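Local coordinates for protein separin (Saccharomyces cerevisiae, PDB 5U1T) that cleaves the cohesin subunit MCD1/SCC1 at anaphase onset as a caspase-like cysteine protease, allowing chromosomes to segregate, and is held inactive by securin for most of the cell cycle, at residues N1252-K1257 with K1344-T1349; F1244-V1249 with F1293-P1298; D1260-I1265 with W1288-F1293; H1267-S1272 with F1332-V1337. All blocks are in the same frame, centred on the assembly; numbering follows the deposited sequence.

Contact 1. Residues N1252-K1257 with K1344-T1349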
# COMPACT_ATOMS: atom_id res chain seq x y z
N ASN A 1252 70.13 15.51 -8.54
CA ASN A 1252 69.78 16.87 -8.87
C ASN A 1252 70.89 17.69 -9.57
O ASN A 1252 70.58 18.50 -10.46
CB ASN A 1252 69.33 17.61 -7.61
CG ASN A 1252 68.91 19.04 -7.90
OD1 ASN A 1252 69.71 19.99 -7.73
ND2 ASN A 1252 67.66 19.22 -8.36
N SER A 1253 72.15 17.48 -9.20
CA SER A 1253 73.24 18.23 -9.83
C SER A 1253 73.38 17.83 -11.29
O SER A 1253 73.53 18.68 -12.18
CB SER A 1253 74.57 18.03 -9.09
OG SER A 1253 74.80 16.67 -8.73
N LEU A 1254 73.30 16.53 -11.53
CA LEU A 1254 73.39 15.99 -12.88
C LEU A 1254 72.19 16.40 -13.73
O LEU A 1254 72.33 16.69 -14.91
CB LEU A 1254 73.50 14.47 -12.83
CG LEU A 1254 74.83 13.90 -12.34
CD1 LEU A 1254 74.70 12.42 -12.24
CD2 LEU A 1254 75.93 14.26 -13.30
N PHE A 1255 71.00 16.42 -13.11
CA PHE A 1255 69.77 16.75 -13.82
C PHE A 1255 69.82 18.12 -14.47
O PHE A 1255 69.34 18.32 -15.59
CB PHE A 1255 68.54 16.69 -12.88
CG PHE A 1255 67.30 17.21 -13.54
CD1 PHE A 1255 66.66 16.45 -14.51
CD2 PHE A 1255 66.82 18.47 -13.25
CE1 PHE A 1255 65.55 16.94 -15.16
CE2 PHE A 1255 65.71 18.97 -13.90
CZ PHE A 1255 65.07 18.20 -14.85
N GLU A 1256 70.40 19.08 -13.75
CA GLU A 1256 70.48 20.45 -14.22
C GLU A 1256 71.40 20.63 -15.41
O GLU A 1256 71.14 21.45 -16.28
CB GLU A 1256 70.90 21.37 -13.07
CG GLU A 1256 69.73 21.76 -12.19
CD GLU A 1256 68.65 22.51 -12.97
OE1 GLU A 1256 69.02 23.27 -13.92
OE2 GLU A 1256 67.45 22.34 -12.65
N LYS A 1257 72.49 19.86 -15.46
CA LYS A 1257 73.36 19.92 -16.62
C LYS A 1257 72.65 19.23 -17.78
O LYS A 1257 72.74 19.69 -18.93
CB LYS A 1257 74.74 19.29 -16.34
CG LYS A 1257 75.87 19.81 -17.29
CD LYS A 1257 77.30 19.52 -16.77
CE LYS A 1257 78.43 19.88 -17.78
NZ LYS A 1257 78.61 21.35 -18.01
N LYS A 1344 73.26 8.41 -22.13
CA LYS A 1344 74.39 7.52 -21.82
C LYS A 1344 75.35 8.14 -20.81
O LYS A 1344 75.75 7.49 -19.84
CB LYS A 1344 75.14 7.13 -23.09
CG LYS A 1344 74.57 5.90 -23.77
CD LYS A 1344 75.21 5.67 -25.13
CE LYS A 1344 74.56 4.48 -25.83
NZ LYS A 1344 75.11 4.27 -27.19
N LYS A 1345 75.67 9.41 -21.01
CA LYS A 1345 76.57 10.12 -20.10
C LYS A 1345 76.01 10.20 -18.69
O LYS A 1345 76.74 10.14 -17.72
CB LYS A 1345 76.87 11.53 -20.63
CG LYS A 1345 78.03 12.25 -19.93
CD LYS A 1345 78.17 13.68 -20.44
CE LYS A 1345 79.45 14.33 -19.91
NZ LYS A 1345 79.72 15.69 -20.49
N TYR A 1346 74.69 10.33 -18.60
CA TYR A 1346 74.04 10.49 -17.31
C TYR A 1346 74.00 9.17 -16.55
O TYR A 1346 74.37 9.10 -15.36
CB TYR A 1346 72.63 11.05 -17.47
CG TYR A 1346 71.87 11.01 -16.17
CD1 TYR A 1346 72.03 12.01 -15.23
CD2 TYR A 1346 71.03 9.94 -15.86
CE1 TYR A 1346 71.36 11.97 -14.04
CE2 TYR A 1346 70.38 9.89 -14.69
CZ TYR A 1346 70.54 10.90 -13.78
OH TYR A 1346 69.86 10.84 -12.58
N ARG A 1347 73.52 8.14 -17.23
CA ARG A 1347 73.47 6.79 -16.68
C ARG A 1347 74.86 6.33 -16.21
O ARG A 1347 74.99 5.70 -15.16
CB ARG A 1347 72.91 5.81 -17.71
CG ARG A 1347 71.58 6.22 -18.33
CD ARG A 1347 70.47 6.23 -17.34
NE ARG A 1347 70.05 4.88 -17.00
CZ ARG A 1347 69.04 4.61 -16.18
NH1 ARG A 1347 68.35 5.60 -15.62
NH2 ARG A 1347 68.71 3.36 -15.91
N ALA A 1348 75.89 6.64 -16.99
CA ALA A 1348 77.23 6.13 -16.72
C ALA A 1348 77.84 6.77 -15.48
O ALA A 1348 78.85 6.30 -14.97
CB ALA A 1348 78.14 6.37 -17.94
N THR A 1349 77.22 7.84 -14.99
CA THR A 1349 77.83 8.64 -13.94
C THR A 1349 76.89 8.89 -12.79
O THR A 1349 77.29 9.44 -11.76
CB THR A 1349 78.28 10.00 -14.47
OG1 THR A 1349 79.12 10.63 -13.49
CG2 THR A 1349 77.07 10.88 -14.72

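Contact 2. Residues F1244-V1249 with F1293-P1298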
# COMPACT_ATOMS: atom_id res chain seq x y z
N PHE A 1244 57.08 6.62 -15.90
CA PHE A 1244 56.21 7.22 -14.90
C PHE A 1244 56.19 6.31 -13.67
O PHE A 1244 56.02 6.77 -12.54
CB PHE A 1244 54.80 7.41 -15.48
CG PHE A 1244 53.89 8.31 -14.66
CD1 PHE A 1244 54.01 9.69 -14.72
CD2 PHE A 1244 52.88 7.77 -13.88
CE1 PHE A 1244 53.17 10.51 -13.99
CE2 PHE A 1244 52.02 8.59 -13.15
CZ PHE A 1244 52.17 9.96 -13.21
N PHE A 1245 56.40 5.02 -13.91
CA PHE A 1245 56.41 4.03 -12.85
C PHE A 1245 57.79 3.81 -12.23
O PHE A 1245 57.92 3.10 -11.23
CB PHE A 1245 55.88 2.69 -13.37
CG PHE A 1245 54.42 2.70 -13.63
CD1 PHE A 1245 53.53 2.45 -12.58
CD2 PHE A 1245 53.93 2.99 -14.89
CE1 PHE A 1245 52.17 2.48 -12.81
CE2 PHE A 1245 52.58 3.02 -15.13
CZ PHE A 1245 51.69 2.76 -14.09
N SER A 1246 58.81 4.42 -12.83
CA SER A 1246 60.17 4.13 -12.43
C SER A 1246 60.46 4.56 -10.99
O SER A 1246 60.11 5.68 -10.57
CB SER A 1246 61.17 4.80 -13.39
OG SER A 1246 62.45 4.89 -12.79
N PRO A 1247 61.10 3.66 -10.24
CA PRO A 1247 61.46 3.90 -8.84
C PRO A 1247 62.70 4.78 -8.71
O PRO A 1247 63.06 5.08 -7.58
CB PRO A 1247 61.74 2.50 -8.32
CG PRO A 1247 62.19 1.75 -9.51
CD PRO A 1247 61.39 2.28 -10.65
N GLU A 1248 63.32 5.18 -9.83
CA GLU A 1248 64.57 5.94 -9.81
C GLU A 1248 64.39 7.41 -9.43
O GLU A 1248 63.45 8.06 -9.89
CB GLU A 1248 65.25 5.87 -11.18
CG GLU A 1248 65.76 4.51 -11.59
CD GLU A 1248 66.52 4.54 -12.92
OE1 GLU A 1248 67.03 5.62 -13.32
OE2 GLU A 1248 66.61 3.49 -13.59
N VAL A 1249 65.29 7.95 -8.60
CA VAL A 1249 65.34 9.39 -8.39
C VAL A 1249 66.55 10.03 -9.07
O VAL A 1249 67.69 9.60 -8.85
CB VAL A 1249 65.39 9.75 -6.90
CG1 VAL A 1249 65.07 11.23 -6.70
CG2 VAL A 1249 64.43 8.88 -6.12
N PHE A 1293 63.44 11.24 -19.64
CA PHE A 1293 64.52 10.91 -20.57
C PHE A 1293 65.67 10.24 -19.83
O PHE A 1293 66.14 9.18 -20.24
CB PHE A 1293 65.00 12.16 -21.33
CG PHE A 1293 64.06 12.59 -22.42
CD1 PHE A 1293 62.99 13.43 -22.13
CD2 PHE A 1293 64.23 12.13 -23.72
CE1 PHE A 1293 62.10 13.80 -23.12
CE2 PHE A 1293 63.36 12.51 -24.71
CZ PHE A 1293 62.29 13.35 -24.41
N LEU A 1294 66.08 10.86 -18.72
CA LEU A 1294 67.09 10.31 -17.84
C LEU A 1294 66.72 8.95 -17.28
O LEU A 1294 67.57 8.20 -16.81
CB LEU A 1294 67.35 11.26 -16.67
CG LEU A 1294 68.02 12.57 -17.04
CD1 LEU A 1294 68.60 13.25 -15.81
CD2 LEU A 1294 69.09 12.31 -18.08
N LYS A 1295 65.44 8.60 -17.31
CA LYS A 1295 65.07 7.34 -16.72
C LYS A 1295 65.11 6.22 -17.75
O LYS A 1295 65.05 5.05 -17.40
CB LYS A 1295 63.71 7.46 -16.01
CG LYS A 1295 63.83 8.17 -14.65
CD LYS A 1295 62.50 8.57 -14.03
CE LYS A 1295 62.72 9.20 -12.64
NZ LYS A 1295 61.50 9.77 -11.99
N LEU A 1296 65.27 6.54 -19.02
CA LEU A 1296 65.44 5.50 -20.03
C LEU A 1296 66.78 4.74 -19.87
O LEU A 1296 67.78 5.29 -19.38
CB LEU A 1296 65.36 6.10 -21.44
CG LEU A 1296 64.12 6.91 -21.82
CD1 LEU A 1296 64.42 7.86 -22.97
CD2 LEU A 1296 62.99 5.96 -22.18
N ASN A 1297 66.81 3.47 -20.28
CA ASN A 1297 68.03 2.67 -20.28
C ASN A 1297 68.49 2.41 -21.71
O ASN A 1297 67.87 1.61 -22.42
CB ASN A 1297 67.82 1.35 -19.55
CG ASN A 1297 69.09 0.47 -19.50
OD1 ASN A 1297 70.18 0.88 -19.96
ND2 ASN A 1297 68.96 -0.73 -18.93
N PRO A 1298 69.57 3.09 -22.14
CA PRO A 1298 70.06 2.92 -23.51
C PRO A 1298 70.46 1.49 -23.82
O PRO A 1298 70.59 1.13 -24.98
CB PRO A 1298 71.26 3.85 -23.56
CG PRO A 1298 70.96 4.89 -22.55
CD PRO A 1298 70.30 4.15 -21.44

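Contact 3. Residues D1260-I1265 with W1288-F1293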
# COMPACT_ATOMS: atom_id res chain seq x y z
N ASP A 1260 70.15 21.84 -19.37
CA ASP A 1260 70.82 22.78 -20.27
C ASP A 1260 71.02 22.16 -21.65
O ASP A 1260 70.72 22.79 -22.67
CB ASP A 1260 72.17 23.20 -19.70
CG ASP A 1260 72.05 24.26 -18.62
OD1 ASP A 1260 70.98 24.87 -18.47
OD2 ASP A 1260 73.06 24.49 -17.91
N LYS A 1261 71.51 20.93 -21.66
CA LYS A 1261 71.80 20.23 -22.91
C LYS A 1261 70.53 19.90 -23.70
O LYS A 1261 70.42 20.22 -24.90
CB LYS A 1261 72.58 18.94 -22.62
CG LYS A 1261 74.00 19.20 -22.14
CD LYS A 1261 74.87 19.74 -23.25
CE LYS A 1261 76.33 19.71 -22.83
NZ LYS A 1261 77.29 19.73 -24.00
N PHE A 1262 69.60 19.26 -23.01
CA PHE A 1262 68.26 18.98 -23.48
C PHE A 1262 67.69 20.18 -24.22
O PHE A 1262 67.32 20.07 -25.38
CB PHE A 1262 67.36 18.58 -22.30
CG PHE A 1262 65.91 18.45 -22.65
CD1 PHE A 1262 65.43 17.31 -23.27
CD2 PHE A 1262 65.01 19.48 -22.35
CE1 PHE A 1262 64.09 17.19 -23.60
CE2 PHE A 1262 63.67 19.38 -22.68
CZ PHE A 1262 63.21 18.23 -23.31
N TYR A 1263 67.64 21.33 -23.57
CA TYR A 1263 67.11 22.52 -24.23
C TYR A 1263 67.97 22.97 -25.41
O TYR A 1263 67.43 23.35 -26.44
CB TYR A 1263 66.93 23.67 -23.25
CG TYR A 1263 65.63 23.56 -22.49
CD1 TYR A 1263 64.41 23.74 -23.14
CD2 TYR A 1263 65.62 23.25 -21.14
CE1 TYR A 1263 63.21 23.62 -22.45
CE2 TYR A 1263 64.43 23.13 -20.45
CZ TYR A 1263 63.23 23.31 -21.10
OH TYR A 1263 62.07 23.19 -20.38
N GLU A 1264 69.29 22.90 -25.28
CA GLU A 1264 70.14 23.26 -26.41
C GLU A 1264 69.78 22.35 -27.58
O GLU A 1264 69.55 22.81 -28.70
CB GLU A 1264 71.61 23.16 -26.06
CG GLU A 1264 72.57 22.95 -27.25
CD GLU A 1264 73.89 22.26 -26.81
OE1 GLU A 1264 73.99 21.89 -25.61
OE2 GLU A 1264 74.82 22.10 -27.63
N ILE A 1265 69.68 21.05 -27.30
CA ILE A 1265 69.30 20.11 -28.34
C ILE A 1265 67.96 20.45 -29.01
O ILE A 1265 67.85 20.41 -30.24
CB ILE A 1265 69.27 18.68 -27.78
CG1 ILE A 1265 70.70 18.24 -27.46
CG2 ILE A 1265 68.62 17.73 -28.78
CD1 ILE A 1265 70.80 17.15 -26.48
N TRP A 1288 59.62 17.08 -14.64
CA TRP A 1288 59.36 15.65 -14.51
C TRP A 1288 59.25 15.03 -15.89
O TRP A 1288 59.43 13.83 -16.03
CB TRP A 1288 58.10 15.37 -13.70
CG TRP A 1288 56.82 15.81 -14.34
CD1 TRP A 1288 56.20 17.00 -14.18
CD2 TRP A 1288 56.00 15.05 -15.26
NE1 TRP A 1288 55.05 17.05 -14.93
CE2 TRP A 1288 54.90 15.87 -15.60
CE3 TRP A 1288 56.09 13.77 -15.82
CZ2 TRP A 1288 53.89 15.44 -16.48
CZ3 TRP A 1288 55.07 13.35 -16.70
CH2 TRP A 1288 54.00 14.19 -17.02
N VAL A 1289 58.95 15.84 -16.90
CA VAL A 1289 58.89 15.36 -18.28
C VAL A 1289 60.31 15.13 -18.81
O VAL A 1289 60.59 14.12 -19.46
CB VAL A 1289 58.15 16.34 -19.19
CG1 VAL A 1289 58.21 15.89 -20.66
CG2 VAL A 1289 56.70 16.53 -18.72
N ILE A 1290 61.18 16.10 -18.53
CA ILE A 1290 62.59 16.01 -18.84
C ILE A 1290 63.19 14.81 -18.14
O ILE A 1290 63.94 14.06 -18.75
CB ILE A 1290 63.34 17.31 -18.46
CG1 ILE A 1290 62.65 18.52 -19.09
CG2 ILE A 1290 64.80 17.26 -18.88
CD1 ILE A 1290 63.23 19.85 -18.66
N GLU A 1291 62.83 14.60 -16.87
CA GLU A 1291 63.37 13.49 -16.07
C GLU A 1291 63.08 12.14 -16.69
O GLU A 1291 63.81 11.18 -16.47
CB GLU A 1291 62.82 13.51 -14.65
CG GLU A 1291 63.40 14.60 -13.78
CD GLU A 1291 62.66 14.75 -12.46
OE1 GLU A 1291 62.90 15.75 -11.73
OE2 GLU A 1291 61.83 13.86 -12.16
N LEU A 1292 62.01 12.06 -17.46
CA LEU A 1292 61.63 10.79 -18.08
C LEU A 1292 62.73 10.31 -19.02
O LEU A 1292 62.91 9.11 -19.18
CB LEU A 1292 60.31 10.92 -18.83
CG LEU A 1292 59.04 10.98 -17.98
CD1 LEU A 1292 57.83 11.11 -18.89
CD2 LEU A 1292 58.95 9.75 -17.11
N PHE A 1293 63.44 11.24 -19.64
CA PHE A 1293 64.52 10.91 -20.57
C PHE A 1293 65.67 10.24 -19.83
O PHE A 1293 66.14 9.18 -20.24
CB PHE A 1293 65.00 12.16 -21.33
CG PHE A 1293 64.06 12.59 -22.42
CD1 PHE A 1293 62.99 13.43 -22.13
CD2 PHE A 1293 64.23 12.13 -23.72
CE1 PHE A 1293 62.10 13.80 -23.12
CE2 PHE A 1293 63.36 12.51 -24.71
CZ PHE A 1293 62.29 13.35 -24.41

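Contact 4. Residues H1267-S1272 with F1332-V1337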
# COMPACT_ATOMS: atom_id res chain seq x y z
N HIS A 1267 66.73 23.44 -29.19
CA HIS A 1267 66.95 24.74 -29.81
C HIS A 1267 67.50 24.59 -31.21
O HIS A 1267 67.07 25.28 -32.13
CB HIS A 1267 67.91 25.59 -28.97
CG HIS A 1267 68.03 27.01 -29.42
ND1 HIS A 1267 68.77 27.94 -28.73
CD2 HIS A 1267 67.51 27.66 -30.48
CE1 HIS A 1267 68.70 29.11 -29.35
NE2 HIS A 1267 67.95 28.97 -30.42
N GLN A 1268 68.43 23.66 -31.39
CA GLN A 1268 69.11 23.57 -32.67
C GLN A 1268 68.41 22.62 -33.64
O GLN A 1268 68.74 22.62 -34.83
CB GLN A 1268 70.56 23.14 -32.45
CG GLN A 1268 70.76 21.67 -32.12
CD GLN A 1268 72.24 21.30 -31.87
OE1 GLN A 1268 72.67 21.09 -30.71
NE2 GLN A 1268 73.02 21.21 -32.97
N ASN A 1269 67.43 21.86 -33.17
CA ASN A 1269 66.86 20.81 -34.00
C ASN A 1269 65.36 20.90 -34.29
O ASN A 1269 64.84 20.16 -35.13
CB ASN A 1269 67.17 19.46 -33.36
CG ASN A 1269 68.62 19.12 -33.46
OD1 ASN A 1269 69.22 19.23 -34.53
ND2 ASN A 1269 69.22 18.72 -32.33
N LEU A 1270 64.67 21.81 -33.59
CA LEU A 1270 63.25 22.10 -33.85
C LEU A 1270 63.07 23.35 -34.72
O LEU A 1270 63.49 24.43 -34.35
CB LEU A 1270 62.51 22.29 -32.53
CG LEU A 1270 61.84 21.11 -31.84
CD1 LEU A 1270 62.64 19.85 -32.02
CD2 LEU A 1270 61.66 21.44 -30.38
N PRO A 1271 62.39 23.20 -35.87
CA PRO A 1271 62.21 24.30 -36.82
C PRO A 1271 61.72 25.59 -36.17
O PRO A 1271 62.11 26.67 -36.59
CB PRO A 1271 61.15 23.77 -37.79
CG PRO A 1271 61.10 22.34 -37.60
CD PRO A 1271 61.62 22.01 -36.24
N SER A 1272 60.87 25.47 -35.16
CA SER A 1272 60.31 26.64 -34.52
C SER A 1272 61.36 27.42 -33.76
O SER A 1272 61.37 28.66 -33.80
CB SER A 1272 59.18 26.24 -33.58
OG SER A 1272 58.35 27.36 -33.36
N PHE A 1332 65.39 14.57 -36.73
CA PHE A 1332 65.27 13.42 -35.83
C PHE A 1332 66.60 12.70 -35.68
O PHE A 1332 66.88 12.18 -34.60
CB PHE A 1332 64.19 12.45 -36.32
CG PHE A 1332 62.79 12.94 -36.07
CD1 PHE A 1332 62.22 12.79 -34.83
CD2 PHE A 1332 62.07 13.56 -37.07
CE1 PHE A 1332 60.94 13.24 -34.59
CE2 PHE A 1332 60.79 14.01 -36.84
CZ PHE A 1332 60.22 13.85 -35.59
N SER A 1333 67.40 12.68 -36.74
CA SER A 1333 68.70 12.01 -36.69
C SER A 1333 69.53 12.61 -35.57
O SER A 1333 70.09 11.90 -34.73
CB SER A 1333 69.42 12.14 -38.02
OG SER A 1333 68.47 12.29 -39.06
N MET A 1334 69.55 13.93 -35.54
CA MET A 1334 70.30 14.67 -34.54
C MET A 1334 69.66 14.57 -33.14
O MET A 1334 70.37 14.45 -32.14
CB MET A 1334 70.45 16.12 -34.99
CG MET A 1334 71.73 16.80 -34.61
SD MET A 1334 73.23 15.95 -35.18
CE MET A 1334 72.75 15.55 -36.87
N LEU A 1335 68.33 14.62 -33.06
CA LEU A 1335 67.66 14.40 -31.78
C LEU A 1335 68.12 13.09 -31.20
O LEU A 1335 68.56 13.01 -30.06
CB LEU A 1335 66.13 14.38 -31.92
CG LEU A 1335 65.36 15.68 -32.14
CD1 LEU A 1335 63.86 15.42 -32.05
CD2 LEU A 1335 65.79 16.76 -31.17
N HIS A 1336 68.00 12.05 -32.01
CA HIS A 1336 68.36 10.68 -31.67
C HIS A 1336 69.78 10.61 -31.11
O HIS A 1336 69.98 10.16 -29.97
CB HIS A 1336 68.20 9.80 -32.92
CG HIS A 1336 68.86 8.45 -32.83
ND1 HIS A 1336 69.18 7.72 -33.96
CD2 HIS A 1336 69.24 7.70 -31.77
CE1 HIS A 1336 69.74 6.58 -33.60
NE2 HIS A 1336 69.80 6.54 -32.28
N VAL A 1337 70.75 11.06 -31.91
CA VAL A 1337 72.15 10.93 -31.56
C VAL A 1337 72.49 11.72 -30.31
O VAL A 1337 73.09 11.19 -29.39
CB VAL A 1337 73.06 11.40 -32.73
CG1 VAL A 1337 74.48 11.65 -32.24
CG2 VAL A 1337 73.04 10.38 -33.86

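Contact 1. Residues N1252-K1257 with K1344-T1349
Y1346 meets L1254 where the two segments come nearest, their CA atoms 7.1 Å apart, and the tyrosine does so with one edge of its ring. CG of Y1346 stands opposite the backbone N (chi1 170°), which swings the ring across to the other helix. There CB of L1254 lies near the ring plane, 3.5 Å from CE1 of Y1346, while CD1 of the leucine reaches the same ring carbon at 3.8 Å. The phenol oxygen continues past the leucine and accepts a hydrogen bond from the backbone N of D1251, so the ring is held at its far end as well as along its edge. Three residues on, T1349 completes the contact: its methyl CG2 faces the leucine methyls tip to tip, 3.8 Å from CD1 of L1254, and makes the more exposed flank of the patch. This is plain apolar packing without a hydrogen bond across it, in which the first turns of helix 1252-1269 meet the end of helix 1332-1347, as in an antiparallel helix pair.

Contact 2. Residues F1244-V1249 with F1293-P1298
K1295 lays its side chain against the side chain of S1246 and the backbone carbonyl of E1248, and the contact is made mostly by its methylenes. Its CD packs beside the serine, 3.9 Å from OG of S1246. Further along, CE comes up to the carbonyl O of E1248, and NZ lies 3.3 Å from that same oxygen of E1248 but at an angle too poor for a hydrogen bond. The chain is fully extended beyond CG (chi2 168°), which lets a single side chain span both residues. An alanine here would strip away everything past CB, and S1246 and the E1248 carbonyl would probably lose their cover, with a gap opening between loop and helix end. In the next shell, S1246 is fixed by an ST turn: its OG accepts from the backbone N of E1248 at 3.1 Å, with a nearly straight N-H...O angle of 163°. The carboxylate of E1248 turns to another partner, forming a salt bridge through OE1 with NH1 of R1347. That NH1 is also bonded to the carbonyl of L1294, so the arginine bridges the two segments. Backbone bonds of P1247 with I1355 and of V1249 with N1353 fasten the first segment to strand 1353-1362, while L1294, at the end of helix 1287-1294, packs on helices 1252-1269 and 1332-1347, and L1296, in the loop after it, on helices 1303-1320 and 1332-1347.

Contact 3. Residues D1260-I1265 with W1288-F1293
F1262 turns its ring toward I1290 because CG lies trans to the backbone N (chi1 172°); in I1290 the CG2 methyl is trans to its own N, with CG1 and CD1 branching beside it. The isoleucine therefore meets the aromatic ring with several carbons. Its CG2 sits over one face in a CH-pi contact, 4.2 Å from the centroid of the F1262 ring, and CG1 of I1290 is 3.8 Å from CE2 of F1262. CD1 of I1290 reaches past this ring to Y1263, 3.9 Å from its CE2. F1262 also touches F1293, whose ring receives CE1 of F1262 over one face; the planes meet obliquely at 52°. Within its own helix, F1262 places CD2 over the centre of the Y1263 ring. Y1263 is held in turn by its OH, which accepts a hydrogen bond from the backbone N of V1285. A serine in place of F1262 would probably leave the CG2 methyl of I1290 without the ring face it lies over and open a gap beside F1293. The helix segments cross nearly perpendicularly, at 92°; around the crossing, V1289, L1292 and F1293 pack on helix 1303-1320, I1265 on helix 1332-1347, and W1288 on strand 1157-1163.

Contact 4. Residues H1267-S1272 with F1332-V1337
N1269 and L1335 bring the two backbones together, their CA atoms 6.8 Å apart, at the point where segment 1267-1272 changes direction. Helix 1252-1269 ends here: L1270 leaves helical geometry (psi 122°) and at the same time takes the N-cap position of the short helix 1271-1275, which P1271 begins. The other segment is the opening of helix 1332-1347, and D1331, just before it, shares a backbone hydrogen bond with N1269. Between the two backbones lies the N1269 side chain. CB of N1269 packs on the methyl CD2 of L1335 at 3.7 Å, while the asparagine and methionine side chains cross at about a right angle, with OD1 of N1269 3.4 Å from CB of M1334. The methionine starts toward the asparagine but bends at chi2 and chi3, so that its sulfur end leads away and the contact falls on CB and CG. The amide nitrogen is directed by a second shell: ND2 of N1269 donates to OE1 of Q1338, one turn on from M1334, and weakly to the carbonyl of I1265. L1270 adds a looser touch, its CD1 4.5 Å from CD2 of L1335, and both leucines also pack on helix 1303-1320, against L1318 and I1311. This is a break between consecutive helices, with L1270 serving both, packed on the N-terminal end of helix 1332-1347, which runs roughly antiparallel to helix 1252-1269.

From the N terminus, the chain starts contact 2 beside the sheet, then runs along helix 1252-1269, which supplies the first segments of contacts 1 and 3 and, at its end, that of contact 4. Helix 1287-1294 closes contact 3, and its end with the following loop closes contact 2, the two sharing F1293; contact 3 thus nests within contacts 1 and 2. Helix 1332-1347 closes contact 4 and finally contact 1; contact 4 nests within contact 1 but crosses contacts 2 and 3, and contacts 1 and 2 cross. Contacts 1, 3 and 4 join helices 1252-1269, 1271-1275, 1287-1294 and 1332-1347; contact 2 connects the end of helix 1287-1294 to strand 1248-1249 of the mixed sheet.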